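Local coordinates for lipoprotein, putative (Bacillus anthracis, PDB 4O4A) that is of unknown function but is probably a lipoprotein whose domain is built around two mixed beta sheets, and which may bind lipid, at residues B[37-42]-B[125-130]; B[30-35]-B[85-90]; B[47-52]-B[164-169]; B[42-47]-B[69-74]; B[104-109]-B[120-125]. All blocks are in the same frame, centred on the assembly; numbering follows the deposited sequence.

Overall arrangement
Contacts 1, 4 and 5 lie in one mixed four-stranded sheet, ordered 70-72, 40-45, 117-126, 104-114. Contact 4 joins the first two strands, contact 1 the middle two and contact 5 the hairpin. Contacts 1 and 4 share Leu42, contacts 1 and 5 share Glu125. Contact 2 belongs to the second sheet and packs on the first, with Ile34 CG1 4.0 Å from Leu42 CD1 and Tyr87 CG 3.8 Å from Ile104 CG1. Contact 3 lies at the opposite end from contact 1, their centres about 28 Å apart, and adjoins contact 4 through Asn47. No active site is known; the sulfate ion by Arg128 of contact 1 probably comes from the crystallisation liquor.

Contact 1: residues B[37-42]-B[125-130]; sequences EYEGDL and EVTRTA
Gly40 and Asp41, where strand 40-45 begins, pair antiparallel with Val126 and Glu125, where strand 117-126 ends. Gly40 and Val126 form the hydrogen-bonded pair: Gly40 N reaches Val126 O at 3.0 Å, and Val126 N reaches Gly40 O at 2.9 Å. Glycine's freedom at phi 128° suits this position. These are the two central strands of the mixed four-stranded sheet, and beyond the pairing the chains part into loops tied by a carboxylate. Glu39, extended with CG anti to its N (chi1 -169°), carries OE2 into the turn at 127-129. There Thr129 OG1 donates to the syn lone pair of Glu39 OE2 at 2.9 Å, and this oxygen receives weak bonds from Thr127 OG1 and from the backbone N-H groups of Arg128 and Thr129. Thr127 OG1 also accepts from Ala130 N at 3.0 Å, an ST motif, and the turn packs Ala130 against Ala130 of a neighbouring subunit. On one sheet face, Val126 CG1 meets the edge of the Tyr38 ring at CD2 (3.9 Å) and Leu42 CD1 (4.0 Å); Val126 and Leu42, both apolar, suit their buried places. On the other, Asp41 OD1 and Glu125 OE1 lie 4.1 Å apart, and salt bridges from Arg140 to both residues probably offset their repulsion. Arg128 lays CD against Tyr38 O and sends NH2 to a sulfate ion, probably from the crystallisation liquor.

Contact 2: residues B[30-35]-B[85-90]; sequences TIYLIP and DLYYTV
Tyr32 and Tyr87 lie side by side on neighbouring parallel strands, 30-35 and 86-90, within the mixed five-stranded sheet. Their rings point the same way with planes only 12° apart, yet are slid so far that they barely overlap, centroids 5.3 Å apart; Tyr32 CD2 meets Tyr87 CE1 beside it. Both have CG anti to the carbonyl carbon, and these similar chi1 values (-64° and -50°) send both rings the same way. Thr30 CG2 lies over the rim of one face of the Tyr32 ring, and Asp85 CB sits in plane at its edge. On the opposite sheet face Tyr88 is turned obliquely across two branched residues: its CD1 touches Ile31 CG2 at 3.8 Å, and its CB lies 4.0 Å from Leu33 CD2. Tyr32 and Ile34, large and largely apolar, suit their buried places, where both pack on Phe65; strands 60-64 and 96-98 flank this pair. Backbone bonds alternate between the strands, among them Ile34 N to Tyr88 O at 2.8 Å. At the N-terminal start of the pairing Asp85 directs OD1 to Thr28 and, weakly, to Thr30 N. Its other oxygen, OD2, accepts from a water at 2.6 Å, and that water is also hydrogen-bonded to Tyr32 OH at 2.5 Å.

Contact 3: residues B[47-52]-B[164-169]; sequences NVPGAE and RYMNKV
The Tyr165 ring is sandwiched between Val48 and its own neighbour Arg164. Val48 CG1 stands over one face in a CH-pi contact, 4.3 Å from the ring centroid and 26° off the normal, while Arg164 CD lies 3.7 Å above the centre of the opposite face. On the same side as Val48, toward CD2 and CE2, Pro49 O, Gly50 C and Ala51 N approach obliquely, with Ala51 N 4.0 Å from Tyr165 CE2. Val48 reaches the ring because CG1 is anti to its backbone N (chi1 179°), which turns that methyl toward the tyrosine. Residues Val48 to Ala51 form a type II beta turn closed by Ala51 N to Val48 O at 3.2 Å. Proline fits the second position and glycine the third, where phi is positive (95°). Beside the ring, Met166, present as selenomethionine, bends its chain to set SE 4.0 Å from Pro49 CG, the two side chains crossing at about a right angle. The turn follows strand 40-45, and the ring and selenium come from the last part of the chain's C-terminal helix region. No hydrogen bond joins the two segments, so this surface contact rests on dispersion and on the burial of Val48, Pro49 and the selenium between ring and turn.

Contact 4: residues B[42-47]-B[69-74]; sequences LIVVYN and GTAVTS
Ile43 lies between Gly69 and Ala71 in a parallel pairing, donating to the first and accepting from the second; residues 42-45 and 70-72 run nearly parallel, 6° apart. Ile43 N donates to Gly69 O at 3.1 Å, Ala71 N donates to Ile43 O at 2.9 Å, and Val45 continues the alternation, its N bonding Ala71 O and its O accepting from Thr73 N. Weaker CA-H...O contacts accompany them, such as Val44 CA to Ala71 O at 3.3 Å. Apolar packing is sparser. Leu42 CD2 lies 3.6 Å from Gly69 CA, a closeness that a residue without a side chain allows, and the positive phi of Gly69 (75°) favours glycine too. Val44 CG2 faces Ala71 CB at 4.3 Å, while at the far end Thr73 CG2 comes obliquely to Tyr46 CD2 at 3.6 Å. Thr73 OG1 lies anti to its backbone N (chi1 -178°), leaving CG2 for the ring and OG1 to bond Glu52 O and Thr75 N. Ile43, Val45 and Thr70 meet helix 149-166, whereas Val44 and Ala71 meet Val63 of the other sheet. This is a parallel edge pair in a mixed sheet layered between a helix and a second sheet.

Contact 5: residues B[104-109]-B[120-125]; sequences IHFSST and PFANLE
Leu124 and Ile104 mark the close-packed end of this hairpin of strands 104-114 and 117-126. Both are buried, with Leu124 CD2 4.1 Å from Ile104 CG2, and Leu124 also meets Tyr87 of the other sheet; branched apolar groups suit that place. Phe106 lies obliquely across Leu124 at the exposed rim, its CD1 3.7 Å from Leu124 CD2, and the carbonyl oxygen of Asn123 stands over one face of its ring. On the other sheet face the His105 ring turns its edge, CD2, to Glu125 OE1 at 3.8 Å, the carboxylate plane 79° from the ring plane, while His105 ND1 bonds Ser136 O and Arg140 holds the other glutamate oxygen. Toward the solvent end the regular pairing gives way to a classic beta bulge, where Ser107 and Ser108 both face Asn123. Asn123 O accepts from Ser107 N at 2.8 Å and from Ser108 N at 3.2 Å, both coming from the same face of its plane. Small serines suit this kink. Ser108 OG, set between the backbone N and the carbonyl carbon (chi1 66°), receives Asn123 ND2 at 3.1 Å, and Asn123 N returns to Ser108 O at 2.7 Å. Thus apolar packing secures the Ile104 end, while polar bonds from the backbone and amide of Asn123 hold the bulge.

Contact 1: residues B[37-42]-B[125-130]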
# COMPACT_ATOMS: atom_id res chain seq x y z
N GLU B 37 13.69 -21.32 9.05
CA GLU B 37 13.64 -20.04 8.37
C GLU B 37 12.22 -19.51 8.16
O GLU B 37 12.05 -18.34 7.83
CB GLU B 37 14.42 -20.09 7.03
CG GLU B 37 14.03 -21.20 6.04
CD GLU B 37 14.61 -22.59 6.37
OE1 GLU B 37 13.84 -23.57 6.39
OE2 GLU B 37 15.83 -22.69 6.61
N TYR B 38 11.21 -20.35 8.38
CA TYR B 38 9.83 -19.93 8.15
C TYR B 38 9.23 -19.08 9.26
O TYR B 38 9.51 -19.26 10.45
CB TYR B 38 8.91 -21.12 7.94
CG TYR B 38 7.52 -20.71 7.51
CD1 TYR B 38 7.24 -20.42 6.17
CD2 TYR B 38 6.48 -20.62 8.43
CE1 TYR B 38 5.98 -20.05 5.76
CE2 TYR B 38 5.21 -20.24 8.03
CZ TYR B 38 4.98 -19.97 6.69
OH TYR B 38 3.74 -19.60 6.29
N GLU B 39 8.40 -18.14 8.84
CA GLU B 39 7.71 -17.26 9.76
C GLU B 39 6.36 -16.99 9.15
O GLU B 39 6.26 -16.75 7.95
CB GLU B 39 8.50 -15.97 9.98
CG GLU B 39 7.99 -15.10 11.12
CD GLU B 39 8.95 -13.97 11.51
OE1 GLU B 39 9.83 -13.62 10.68
OE2 GLU B 39 8.85 -13.45 12.65
N GLY B 40 5.31 -17.06 9.96
CA GLY B 40 4.00 -16.75 9.46
C GLY B 40 2.94 -17.79 9.72
O GLY B 40 3.03 -18.56 10.67
N ASP B 41 1.96 -17.79 8.85
CA ASP B 41 0.81 -18.67 8.95
C ASP B 41 1.14 -20.10 8.66
O ASP B 41 1.95 -20.38 7.79
CB ASP B 41 -0.25 -18.20 7.98
CG ASP B 41 -0.68 -16.78 8.25
OD1 ASP B 41 -1.07 -16.48 9.40
OD2 ASP B 41 -0.64 -15.95 7.32
N LEU B 42 0.51 -21.01 9.40
CA LEU B 42 0.71 -22.44 9.23
C LEU B 42 -0.64 -23.12 9.06
O LEU B 42 -1.63 -22.77 9.73
CB LEU B 42 1.40 -23.03 10.45
CG LEU B 42 2.81 -22.56 10.71
CD1 LEU B 42 3.28 -23.04 12.07
CD2 LEU B 42 3.75 -23.03 9.63
N GLU B 125 0.08 -20.13 13.68
CA GLU B 125 0.95 -19.08 13.25
C GLU B 125 2.19 -19.15 14.10
O GLU B 125 2.11 -19.40 15.31
CB GLU B 125 0.24 -17.76 13.42
CG GLU B 125 0.98 -16.56 12.89
CD GLU B 125 0.23 -15.26 13.08
OE1 GLU B 125 -0.99 -15.29 13.34
OE2 GLU B 125 0.88 -14.20 12.97
N VAL B 126 3.33 -18.93 13.49
CA VAL B 126 4.59 -18.98 14.21
C VAL B 126 5.34 -17.69 14.00
O VAL B 126 5.17 -17.01 12.97
CB VAL B 126 5.46 -20.15 13.72
CG1 VAL B 126 5.83 -20.00 12.25
CG2 VAL B 126 6.72 -20.27 14.55
N THR B 127 6.19 -17.37 14.98
CA THR B 127 7.06 -16.20 14.90
C THR B 127 8.43 -16.54 15.47
O THR B 127 8.57 -17.48 16.28
CB THR B 127 6.50 -15.00 15.69
OG1 THR B 127 7.34 -13.87 15.54
CG2 THR B 127 6.38 -15.32 17.17
N ARG B 128 9.43 -15.81 15.00
CA ARG B 128 10.80 -15.92 15.51
C ARG B 128 11.13 -14.58 16.15
O ARG B 128 11.81 -14.50 17.17
CB ARG B 128 11.75 -16.17 14.37
CG ARG B 128 11.34 -17.35 13.50
CD ARG B 128 11.95 -17.28 12.10
NE ARG B 128 13.34 -16.85 12.07
CZ ARG B 128 13.91 -16.35 10.98
NH1 ARG B 128 13.19 -16.17 9.88
NH2 ARG B 128 15.18 -15.98 11.00
N THR B 129 10.61 -13.54 15.51
CA THR B 129 10.74 -12.15 15.88
C THR B 129 10.11 -11.71 17.18
O THR B 129 10.72 -11.01 17.96
CB THR B 129 10.03 -11.33 14.77
OG1 THR B 129 10.77 -11.43 13.55
CG2 THR B 129 9.86 -9.84 15.16
N ALA B 130 8.87 -12.13 17.40
CA ALA B 130 8.07 -11.60 18.50
C ALA B 130 7.41 -12.56 19.49
O ALA B 130 6.28 -12.32 19.91
CB ALA B 130 6.98 -10.74 17.89

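Contact 2: residues B[30-35]-B[85-90]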
# COMPACT_ATOMS: atom_id res chain seq x y z
N THR B 30 0.84 -34.07 19.96
CA THR B 30 1.29 -33.71 18.62
C THR B 30 2.59 -32.90 18.67
O THR B 30 2.75 -32.02 19.49
CB THR B 30 0.24 -32.93 17.84
OG1 THR B 30 -0.95 -33.72 17.78
CG2 THR B 30 0.73 -32.63 16.42
N ILE B 31 3.49 -33.23 17.75
CA ILE B 31 4.76 -32.55 17.61
C ILE B 31 4.72 -31.83 16.28
O ILE B 31 4.42 -32.44 15.26
CB ILE B 31 5.93 -33.54 17.58
CG1 ILE B 31 6.16 -34.12 18.96
CG2 ILE B 31 7.20 -32.85 17.12
CD1 ILE B 31 7.23 -35.19 19.01
N TYR B 32 5.00 -30.53 16.30
CA TYR B 32 5.01 -29.75 15.07
C TYR B 32 6.43 -29.39 14.73
O TYR B 32 7.13 -28.81 15.54
CB TYR B 32 4.18 -28.47 15.24
CG TYR B 32 2.72 -28.73 15.50
CD1 TYR B 32 1.83 -28.84 14.44
CD2 TYR B 32 2.23 -28.88 16.79
CE1 TYR B 32 0.48 -29.07 14.68
CE2 TYR B 32 0.89 -29.13 17.04
CZ TYR B 32 0.02 -29.22 15.98
OH TYR B 32 -1.31 -29.45 16.22
N LEU B 33 6.85 -29.73 13.51
CA LEU B 33 8.19 -29.41 13.04
C LEU B 33 8.09 -28.31 12.00
O LEU B 33 7.51 -28.51 10.94
CB LEU B 33 8.84 -30.63 12.44
CG LEU B 33 8.86 -31.84 13.36
CD1 LEU B 33 9.53 -33.02 12.67
CD2 LEU B 33 9.59 -31.52 14.66
N ILE B 34 8.63 -27.15 12.32
CA ILE B 34 8.61 -26.01 11.44
C ILE B 34 10.00 -25.74 10.85
O ILE B 34 11.00 -25.76 11.57
CB ILE B 34 8.19 -24.71 12.19
CG1 ILE B 34 6.77 -24.78 12.73
CG2 ILE B 34 8.26 -23.52 11.25
CD1 ILE B 34 6.62 -25.56 14.01
N PRO B 35 10.09 -25.48 9.55
CA PRO B 35 11.40 -25.11 9.02
C PRO B 35 11.90 -23.86 9.74
O PRO B 35 11.16 -22.89 9.86
CB PRO B 35 11.11 -24.84 7.55
CG PRO B 35 9.98 -25.75 7.23
CD PRO B 35 9.12 -25.75 8.47
N ASP B 85 1.11 -30.36 23.29
CA ASP B 85 1.88 -30.35 22.06
C ASP B 85 3.27 -29.74 22.24
O ASP B 85 3.49 -28.94 23.12
CB ASP B 85 1.13 -29.56 20.98
CG ASP B 85 -0.26 -30.11 20.70
OD1 ASP B 85 -0.49 -31.34 20.86
OD2 ASP B 85 -1.13 -29.30 20.29
N LEU B 86 4.21 -30.17 21.39
CA LEU B 86 5.58 -29.67 21.39
C LEU B 86 5.87 -29.06 20.03
O LEU B 86 5.37 -29.54 19.00
CB LEU B 86 6.56 -30.79 21.69
CG LEU B 86 6.40 -31.44 23.07
CD1 LEU B 86 7.31 -32.64 23.20
CD2 LEU B 86 6.67 -30.42 24.18
N TYR B 87 6.65 -27.99 20.01
CA TYR B 87 6.97 -27.30 18.77
C TYR B 87 8.48 -27.19 18.60
O TYR B 87 9.22 -26.96 19.56
CB TYR B 87 6.33 -25.91 18.77
CG TYR B 87 4.85 -25.92 19.14
CD1 TYR B 87 3.87 -26.02 18.16
CD2 TYR B 87 4.44 -25.80 20.45
CE1 TYR B 87 2.51 -26.02 18.48
CE2 TYR B 87 3.09 -25.80 20.78
CZ TYR B 87 2.13 -25.91 19.79
OH TYR B 87 0.78 -25.93 20.11
N TYR B 88 8.94 -27.40 17.38
CA TYR B 88 10.35 -27.30 17.10
C TYR B 88 10.58 -26.70 15.75
O TYR B 88 9.70 -26.77 14.88
CB TYR B 88 10.98 -28.68 17.03
CG TYR B 88 10.87 -29.53 18.27
CD1 TYR B 88 9.78 -30.34 18.46
CD2 TYR B 88 11.89 -29.59 19.19
CE1 TYR B 88 9.70 -31.16 19.56
CE2 TYR B 88 11.82 -30.41 20.29
CZ TYR B 88 10.72 -31.19 20.47
OH TYR B 88 10.64 -31.99 21.57
N THR B 89 11.75 -26.10 15.57
CA THR B 89 12.16 -25.64 14.25
C THR B 89 13.19 -26.68 13.81
O THR B 89 13.82 -27.32 14.65
CB THR B 89 12.84 -24.28 14.26
OG1 THR B 89 13.89 -24.27 15.24
CG2 THR B 89 11.87 -23.19 14.56
N VAL B 90 13.38 -26.85 12.51
CA VAL B 90 14.34 -27.81 12.03
C VAL B 90 15.22 -27.26 10.91
O VAL B 90 14.72 -26.60 10.01
CB VAL B 90 13.66 -29.08 11.49
CG1 VAL B 90 14.72 -30.13 11.17
CG2 VAL B 90 12.66 -29.66 12.47
O HOH W 1 -2.19 -30.61 18.25

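Contact 3: residues B[47-52]-B[164-169]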
# COMPACT_ATOMS: atom_id res chain seq x y z
N ASN B 47 -7.24 -35.74 6.58
CA ASN B 47 -8.11 -36.58 5.79
C ASN B 47 -7.94 -36.37 4.29
O ASN B 47 -8.90 -36.45 3.54
CB ASN B 47 -9.56 -36.34 6.19
CG ASN B 47 -10.48 -37.42 5.71
OD1 ASN B 47 -10.11 -38.60 5.68
ND2 ASN B 47 -11.69 -37.04 5.35
N VAL B 48 -6.71 -36.11 3.86
CA VAL B 48 -6.41 -35.94 2.45
C VAL B 48 -5.94 -37.29 1.91
O VAL B 48 -4.84 -37.75 2.25
CB VAL B 48 -5.31 -34.90 2.24
CG1 VAL B 48 -4.98 -34.75 0.76
CG2 VAL B 48 -5.73 -33.57 2.83
N PRO B 49 -6.75 -37.93 1.07
CA PRO B 49 -6.36 -39.25 0.56
C PRO B 49 -5.15 -39.18 -0.36
O PRO B 49 -5.04 -38.25 -1.16
CB PRO B 49 -7.60 -39.71 -0.20
CG PRO B 49 -8.27 -38.44 -0.64
CD PRO B 49 -7.97 -37.43 0.43
N GLY B 50 -4.26 -40.16 -0.23
CA GLY B 50 -3.05 -40.20 -1.04
C GLY B 50 -1.90 -39.57 -0.30
O GLY B 50 -0.74 -39.88 -0.56
N ALA B 51 -2.21 -38.69 0.65
CA ALA B 51 -1.18 -38.04 1.44
C ALA B 51 -0.61 -39.02 2.46
O ALA B 51 -1.21 -40.05 2.75
CB ALA B 51 -1.74 -36.83 2.16
N GLU B 52 0.55 -38.68 2.98
CA GLU B 52 1.19 -39.53 3.96
C GLU B 52 0.47 -39.41 5.29
O GLU B 52 -0.15 -38.40 5.58
CB GLU B 52 2.67 -39.19 4.08
CG GLU B 52 3.45 -39.39 2.78
CD GLU B 52 3.40 -40.83 2.24
OE1 GLU B 52 3.59 -41.78 3.05
OE2 GLU B 52 3.19 -41.00 1.01
N ARG B 164 -3.54 -31.78 -7.21
CA ARG B 164 -2.54 -32.85 -7.07
C ARG B 164 -3.11 -34.17 -6.57
O ARG B 164 -2.82 -35.22 -7.15
CB ARG B 164 -1.42 -32.39 -6.11
CG ARG B 164 -0.16 -33.26 -6.14
CD ARG B 164 -0.30 -34.64 -5.51
NE ARG B 164 0.90 -35.45 -5.67
CZ ARG B 164 1.99 -35.38 -4.92
NH1 ARG B 164 2.10 -34.49 -3.94
NH2 ARG B 164 3.01 -36.19 -5.17
N TYR B 165 -3.92 -34.14 -5.53
CA TYR B 165 -4.39 -35.39 -4.94
C TYR B 165 -5.68 -35.93 -5.53
O TYR B 165 -6.01 -37.09 -5.28
CB TYR B 165 -4.44 -35.28 -3.39
CG TYR B 165 -3.08 -35.08 -2.75
CD1 TYR B 165 -2.66 -33.82 -2.33
CD2 TYR B 165 -2.22 -36.16 -2.57
CE1 TYR B 165 -1.42 -33.64 -1.73
CE2 TYR B 165 -0.98 -35.98 -1.98
CZ TYR B 165 -0.59 -34.73 -1.56
OH TYR B 165 0.65 -34.58 -0.99
N MSE B 166 -6.38 -35.17 -6.37
CA MSE B 166 -7.63 -35.73 -6.92
C MSE B 166 -8.29 -35.21 -8.17
O MSE B 166 -9.43 -35.59 -8.39
CB MSE B 166 -8.66 -35.77 -5.74
CG MSE B 166 -8.79 -34.58 -4.76
SE MSE B 166 -8.87 -35.25 -2.91
CE MSE B 166 -10.63 -36.11 -3.05
N ASN B 167 -7.59 -34.50 -9.06
CA ASN B 167 -8.23 -33.91 -10.26
C ASN B 167 -9.09 -34.98 -10.97
O ASN B 167 -10.30 -34.79 -11.19
CB ASN B 167 -7.16 -33.26 -11.19
CG ASN B 167 -7.72 -32.16 -12.13
OD1 ASN B 167 -7.09 -31.10 -12.33
ND2 ASN B 167 -8.88 -32.42 -12.69
N LYS B 168 -8.47 -36.12 -11.28
CA LYS B 168 -9.15 -37.26 -11.95
C LYS B 168 -8.73 -38.51 -11.20
O LYS B 168 -7.97 -39.33 -11.69
CB LYS B 168 -8.76 -37.34 -13.44
CG LYS B 168 -9.31 -36.21 -14.31
CD LYS B 168 -10.84 -36.16 -14.32
CE LYS B 168 -11.48 -37.47 -14.77
NZ LYS B 168 -12.96 -37.41 -14.86
N VAL B 169 -9.26 -38.64 -10.00
CA VAL B 169 -8.89 -39.69 -9.08
C VAL B 169 -10.01 -39.82 -8.01
O VAL B 169 -10.77 -38.88 -7.81
CB VAL B 169 -7.47 -39.33 -8.50
CG1 VAL B 169 -7.36 -39.65 -7.05
CG2 VAL B 169 -6.30 -39.97 -9.27

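Contact 4: residues B[42-47]-B[69-74]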
# COMPACT_ATOMS: atom_id res chain seq x y z
N LEU B 42 0.51 -21.01 9.40
CA LEU B 42 0.71 -22.44 9.23
C LEU B 42 -0.64 -23.12 9.06
O LEU B 42 -1.63 -22.77 9.73
CB LEU B 42 1.40 -23.03 10.45
CG LEU B 42 2.81 -22.56 10.71
CD1 LEU B 42 3.28 -23.04 12.07
CD2 LEU B 42 3.75 -23.03 9.63
N ILE B 43 -0.69 -24.09 8.17
CA ILE B 43 -1.91 -24.81 7.93
C ILE B 43 -1.65 -26.30 7.86
O ILE B 43 -0.71 -26.76 7.21
CB ILE B 43 -2.57 -24.36 6.63
CG1 ILE B 43 -2.85 -22.85 6.66
CG2 ILE B 43 -3.86 -25.12 6.42
CD1 ILE B 43 -3.51 -22.29 5.41
N VAL B 44 -2.50 -27.05 8.55
CA VAL B 44 -2.45 -28.50 8.53
C VAL B 44 -3.79 -28.95 8.02
O VAL B 44 -4.83 -28.49 8.51
CB VAL B 44 -2.26 -29.09 9.92
CG1 VAL B 44 -2.17 -30.61 9.83
CG2 VAL B 44 -1.01 -28.55 10.57
N VAL B 45 -3.80 -29.81 7.01
CA VAL B 45 -5.07 -30.30 6.48
C VAL B 45 -5.09 -31.80 6.61
O VAL B 45 -4.16 -32.48 6.18
CB VAL B 45 -5.27 -29.91 5.02
CG1 VAL B 45 -6.63 -30.42 4.53
CG2 VAL B 45 -5.18 -28.41 4.85
N TYR B 46 -6.15 -32.31 7.21
CA TYR B 46 -6.28 -33.73 7.46
C TYR B 46 -7.23 -34.42 6.49
O TYR B 46 -7.92 -33.78 5.68
CB TYR B 46 -6.80 -33.95 8.88
CG TYR B 46 -5.84 -33.51 9.97
CD1 TYR B 46 -5.75 -32.18 10.35
CD2 TYR B 46 -5.05 -34.44 10.64
CE1 TYR B 46 -4.88 -31.78 11.34
CE2 TYR B 46 -4.18 -34.06 11.64
CZ TYR B 46 -4.10 -32.72 11.98
OH TYR B 46 -3.25 -32.34 12.99
N ASN B 47 -7.24 -35.74 6.58
CA ASN B 47 -8.11 -36.58 5.79
C ASN B 47 -7.94 -36.37 4.29
O ASN B 47 -8.90 -36.45 3.54
CB ASN B 47 -9.56 -36.34 6.19
CG ASN B 47 -10.48 -37.42 5.71
OD1 ASN B 47 -10.11 -38.60 5.68
ND2 ASN B 47 -11.69 -37.04 5.35
N GLY B 69 5.07 -23.63 4.86
CA GLY B 69 4.26 -23.65 6.08
C GLY B 69 2.95 -24.41 5.97
O GLY B 69 2.00 -24.17 6.69
N THR B 70 2.94 -25.37 5.07
CA THR B 70 1.79 -26.20 4.80
C THR B 70 2.06 -27.65 5.14
O THR B 70 3.18 -28.12 4.96
CB THR B 70 1.55 -26.15 3.30
OG1 THR B 70 1.19 -24.82 2.93
CG2 THR B 70 0.50 -27.12 2.87
N ALA B 71 1.05 -28.37 5.60
CA ALA B 71 1.19 -29.78 5.91
C ALA B 71 -0.09 -30.47 5.53
O ALA B 71 -1.17 -30.06 5.93
CB ALA B 71 1.49 -30.00 7.36
N VAL B 72 0.04 -31.52 4.74
CA VAL B 72 -1.09 -32.27 4.23
C VAL B 72 -0.95 -33.70 4.68
O VAL B 72 0.12 -34.27 4.53
CB VAL B 72 -1.03 -32.22 2.71
CG1 VAL B 72 -2.10 -33.10 2.09
CG2 VAL B 72 -1.18 -30.79 2.22
N THR B 73 -1.99 -34.29 5.23
CA THR B 73 -1.91 -35.68 5.67
C THR B 73 -3.20 -36.44 5.47
O THR B 73 -4.28 -35.86 5.42
CB THR B 73 -1.55 -35.80 7.17
OG1 THR B 73 -1.44 -37.19 7.54
CG2 THR B 73 -2.61 -35.13 8.04
N SER B 74 -3.05 -37.76 5.38
CA SER B 74 -4.17 -38.67 5.23
C SER B 74 -4.69 -39.11 6.59
O SER B 74 -5.65 -39.86 6.66
CB SER B 74 -3.77 -39.87 4.39
OG SER B 74 -2.62 -40.50 4.92

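Contact 5: residues B[104-109]-B[120-125]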
# COMPACT_ATOMS: atom_id res chain seq x y z
N ILE B 104 4.04 -19.47 19.29
CA ILE B 104 3.00 -20.09 18.53
C ILE B 104 1.64 -19.53 18.88
O ILE B 104 1.33 -19.31 20.04
CB ILE B 104 2.99 -21.60 18.84
CG1 ILE B 104 4.29 -22.28 18.35
CG2 ILE B 104 1.81 -22.28 18.17
CD1 ILE B 104 4.48 -22.22 16.84
N HIS B 105 0.82 -19.31 17.85
CA HIS B 105 -0.56 -18.85 18.03
C HIS B 105 -1.46 -19.84 17.37
O HIS B 105 -1.27 -20.14 16.19
CB HIS B 105 -0.79 -17.45 17.47
CG HIS B 105 -2.23 -17.03 17.39
ND1 HIS B 105 -3.05 -16.95 18.50
CD2 HIS B 105 -2.98 -16.60 16.35
CE1 HIS B 105 -4.25 -16.52 18.13
NE2 HIS B 105 -4.23 -16.30 16.83
N PHE B 106 -2.39 -20.39 18.13
CA PHE B 106 -3.32 -21.34 17.60
C PHE B 106 -4.53 -20.52 17.16
O PHE B 106 -5.25 -19.99 17.99
CB PHE B 106 -3.70 -22.38 18.63
CG PHE B 106 -4.21 -23.61 18.03
CD1 PHE B 106 -3.34 -24.65 17.71
CD2 PHE B 106 -5.54 -23.72 17.70
CE1 PHE B 106 -3.81 -25.80 17.10
CE2 PHE B 106 -6.02 -24.86 17.09
CZ PHE B 106 -5.16 -25.90 16.80
N SER B 107 -4.72 -20.40 15.86
CA SER B 107 -5.76 -19.53 15.30
C SER B 107 -7.14 -20.13 15.23
O SER B 107 -8.07 -19.59 15.82
CB SER B 107 -5.36 -19.06 13.90
OG SER B 107 -6.42 -18.31 13.34
N SER B 108 -7.30 -21.22 14.50
CA SER B 108 -8.63 -21.82 14.37
C SER B 108 -8.61 -23.22 13.79
O SER B 108 -7.61 -23.67 13.23
CB SER B 108 -9.51 -20.97 13.46
OG SER B 108 -9.00 -21.00 12.14
N THR B 109 -9.73 -23.90 13.95
CA THR B 109 -9.90 -25.23 13.42
C THR B 109 -11.26 -25.30 12.79
O THR B 109 -12.13 -24.49 13.07
CB THR B 109 -9.82 -26.31 14.51
OG1 THR B 109 -10.80 -26.05 15.52
CG2 THR B 109 -8.46 -26.31 15.14
N PRO B 120 -10.77 -31.83 7.68
CA PRO B 120 -10.57 -31.02 8.87
C PRO B 120 -9.27 -30.26 8.71
O PRO B 120 -8.34 -30.76 8.07
CB PRO B 120 -10.45 -32.05 10.01
CG PRO B 120 -10.79 -33.37 9.43
CD PRO B 120 -10.61 -33.27 7.94
N PHE B 121 -9.18 -29.07 9.29
CA PHE B 121 -7.94 -28.29 9.20
C PHE B 121 -7.63 -27.52 10.46
O PHE B 121 -8.49 -27.34 11.33
CB PHE B 121 -8.02 -27.30 8.05
CG PHE B 121 -9.14 -26.31 8.21
CD1 PHE B 121 -8.97 -25.19 8.99
CD2 PHE B 121 -10.36 -26.50 7.57
CE1 PHE B 121 -10.00 -24.27 9.13
CE2 PHE B 121 -11.38 -25.59 7.71
CZ PHE B 121 -11.20 -24.48 8.50
N ALA B 122 -6.40 -27.04 10.53
CA ALA B 122 -5.95 -26.25 11.65
C ALA B 122 -5.12 -25.09 11.16
O ALA B 122 -4.28 -25.24 10.27
CB ALA B 122 -5.15 -27.11 12.60
N ASN B 123 -5.35 -23.94 11.77
CA ASN B 123 -4.62 -22.73 11.46
C ASN B 123 -3.78 -22.32 12.63
O ASN B 123 -4.30 -22.11 13.73
CB ASN B 123 -5.58 -21.60 11.13
CG ASN B 123 -6.13 -21.70 9.74
OD1 ASN B 123 -5.38 -21.65 8.78
ND2 ASN B 123 -7.46 -21.81 9.62
N LEU B 124 -2.48 -22.25 12.41
CA LEU B 124 -1.57 -21.82 13.43
C LEU B 124 -0.70 -20.76 12.83
O LEU B 124 -0.69 -20.54 11.63
CB LEU B 124 -0.67 -22.94 13.92
CG LEU B 124 -1.31 -24.12 14.62
CD1 LEU B 124 -1.65 -25.15 13.56
CD2 LEU B 124 -0.34 -24.74 15.62
N GLU B 125 0.08 -20.13 13.68
CA GLU B 125 0.95 -19.08 13.25
C GLU B 125 2.19 -19.15 14.10
O GLU B 125 2.11 -19.40 15.31
CB GLU B 125 0.24 -17.76 13.42
CG GLU B 125 0.98 -16.56 12.89
CD GLU B 125 0.23 -15.26 13.08
OE1 GLU B 125 -0.99 -15.29 13.34
OE2 GLU B 125 0.88 -14.20 12.97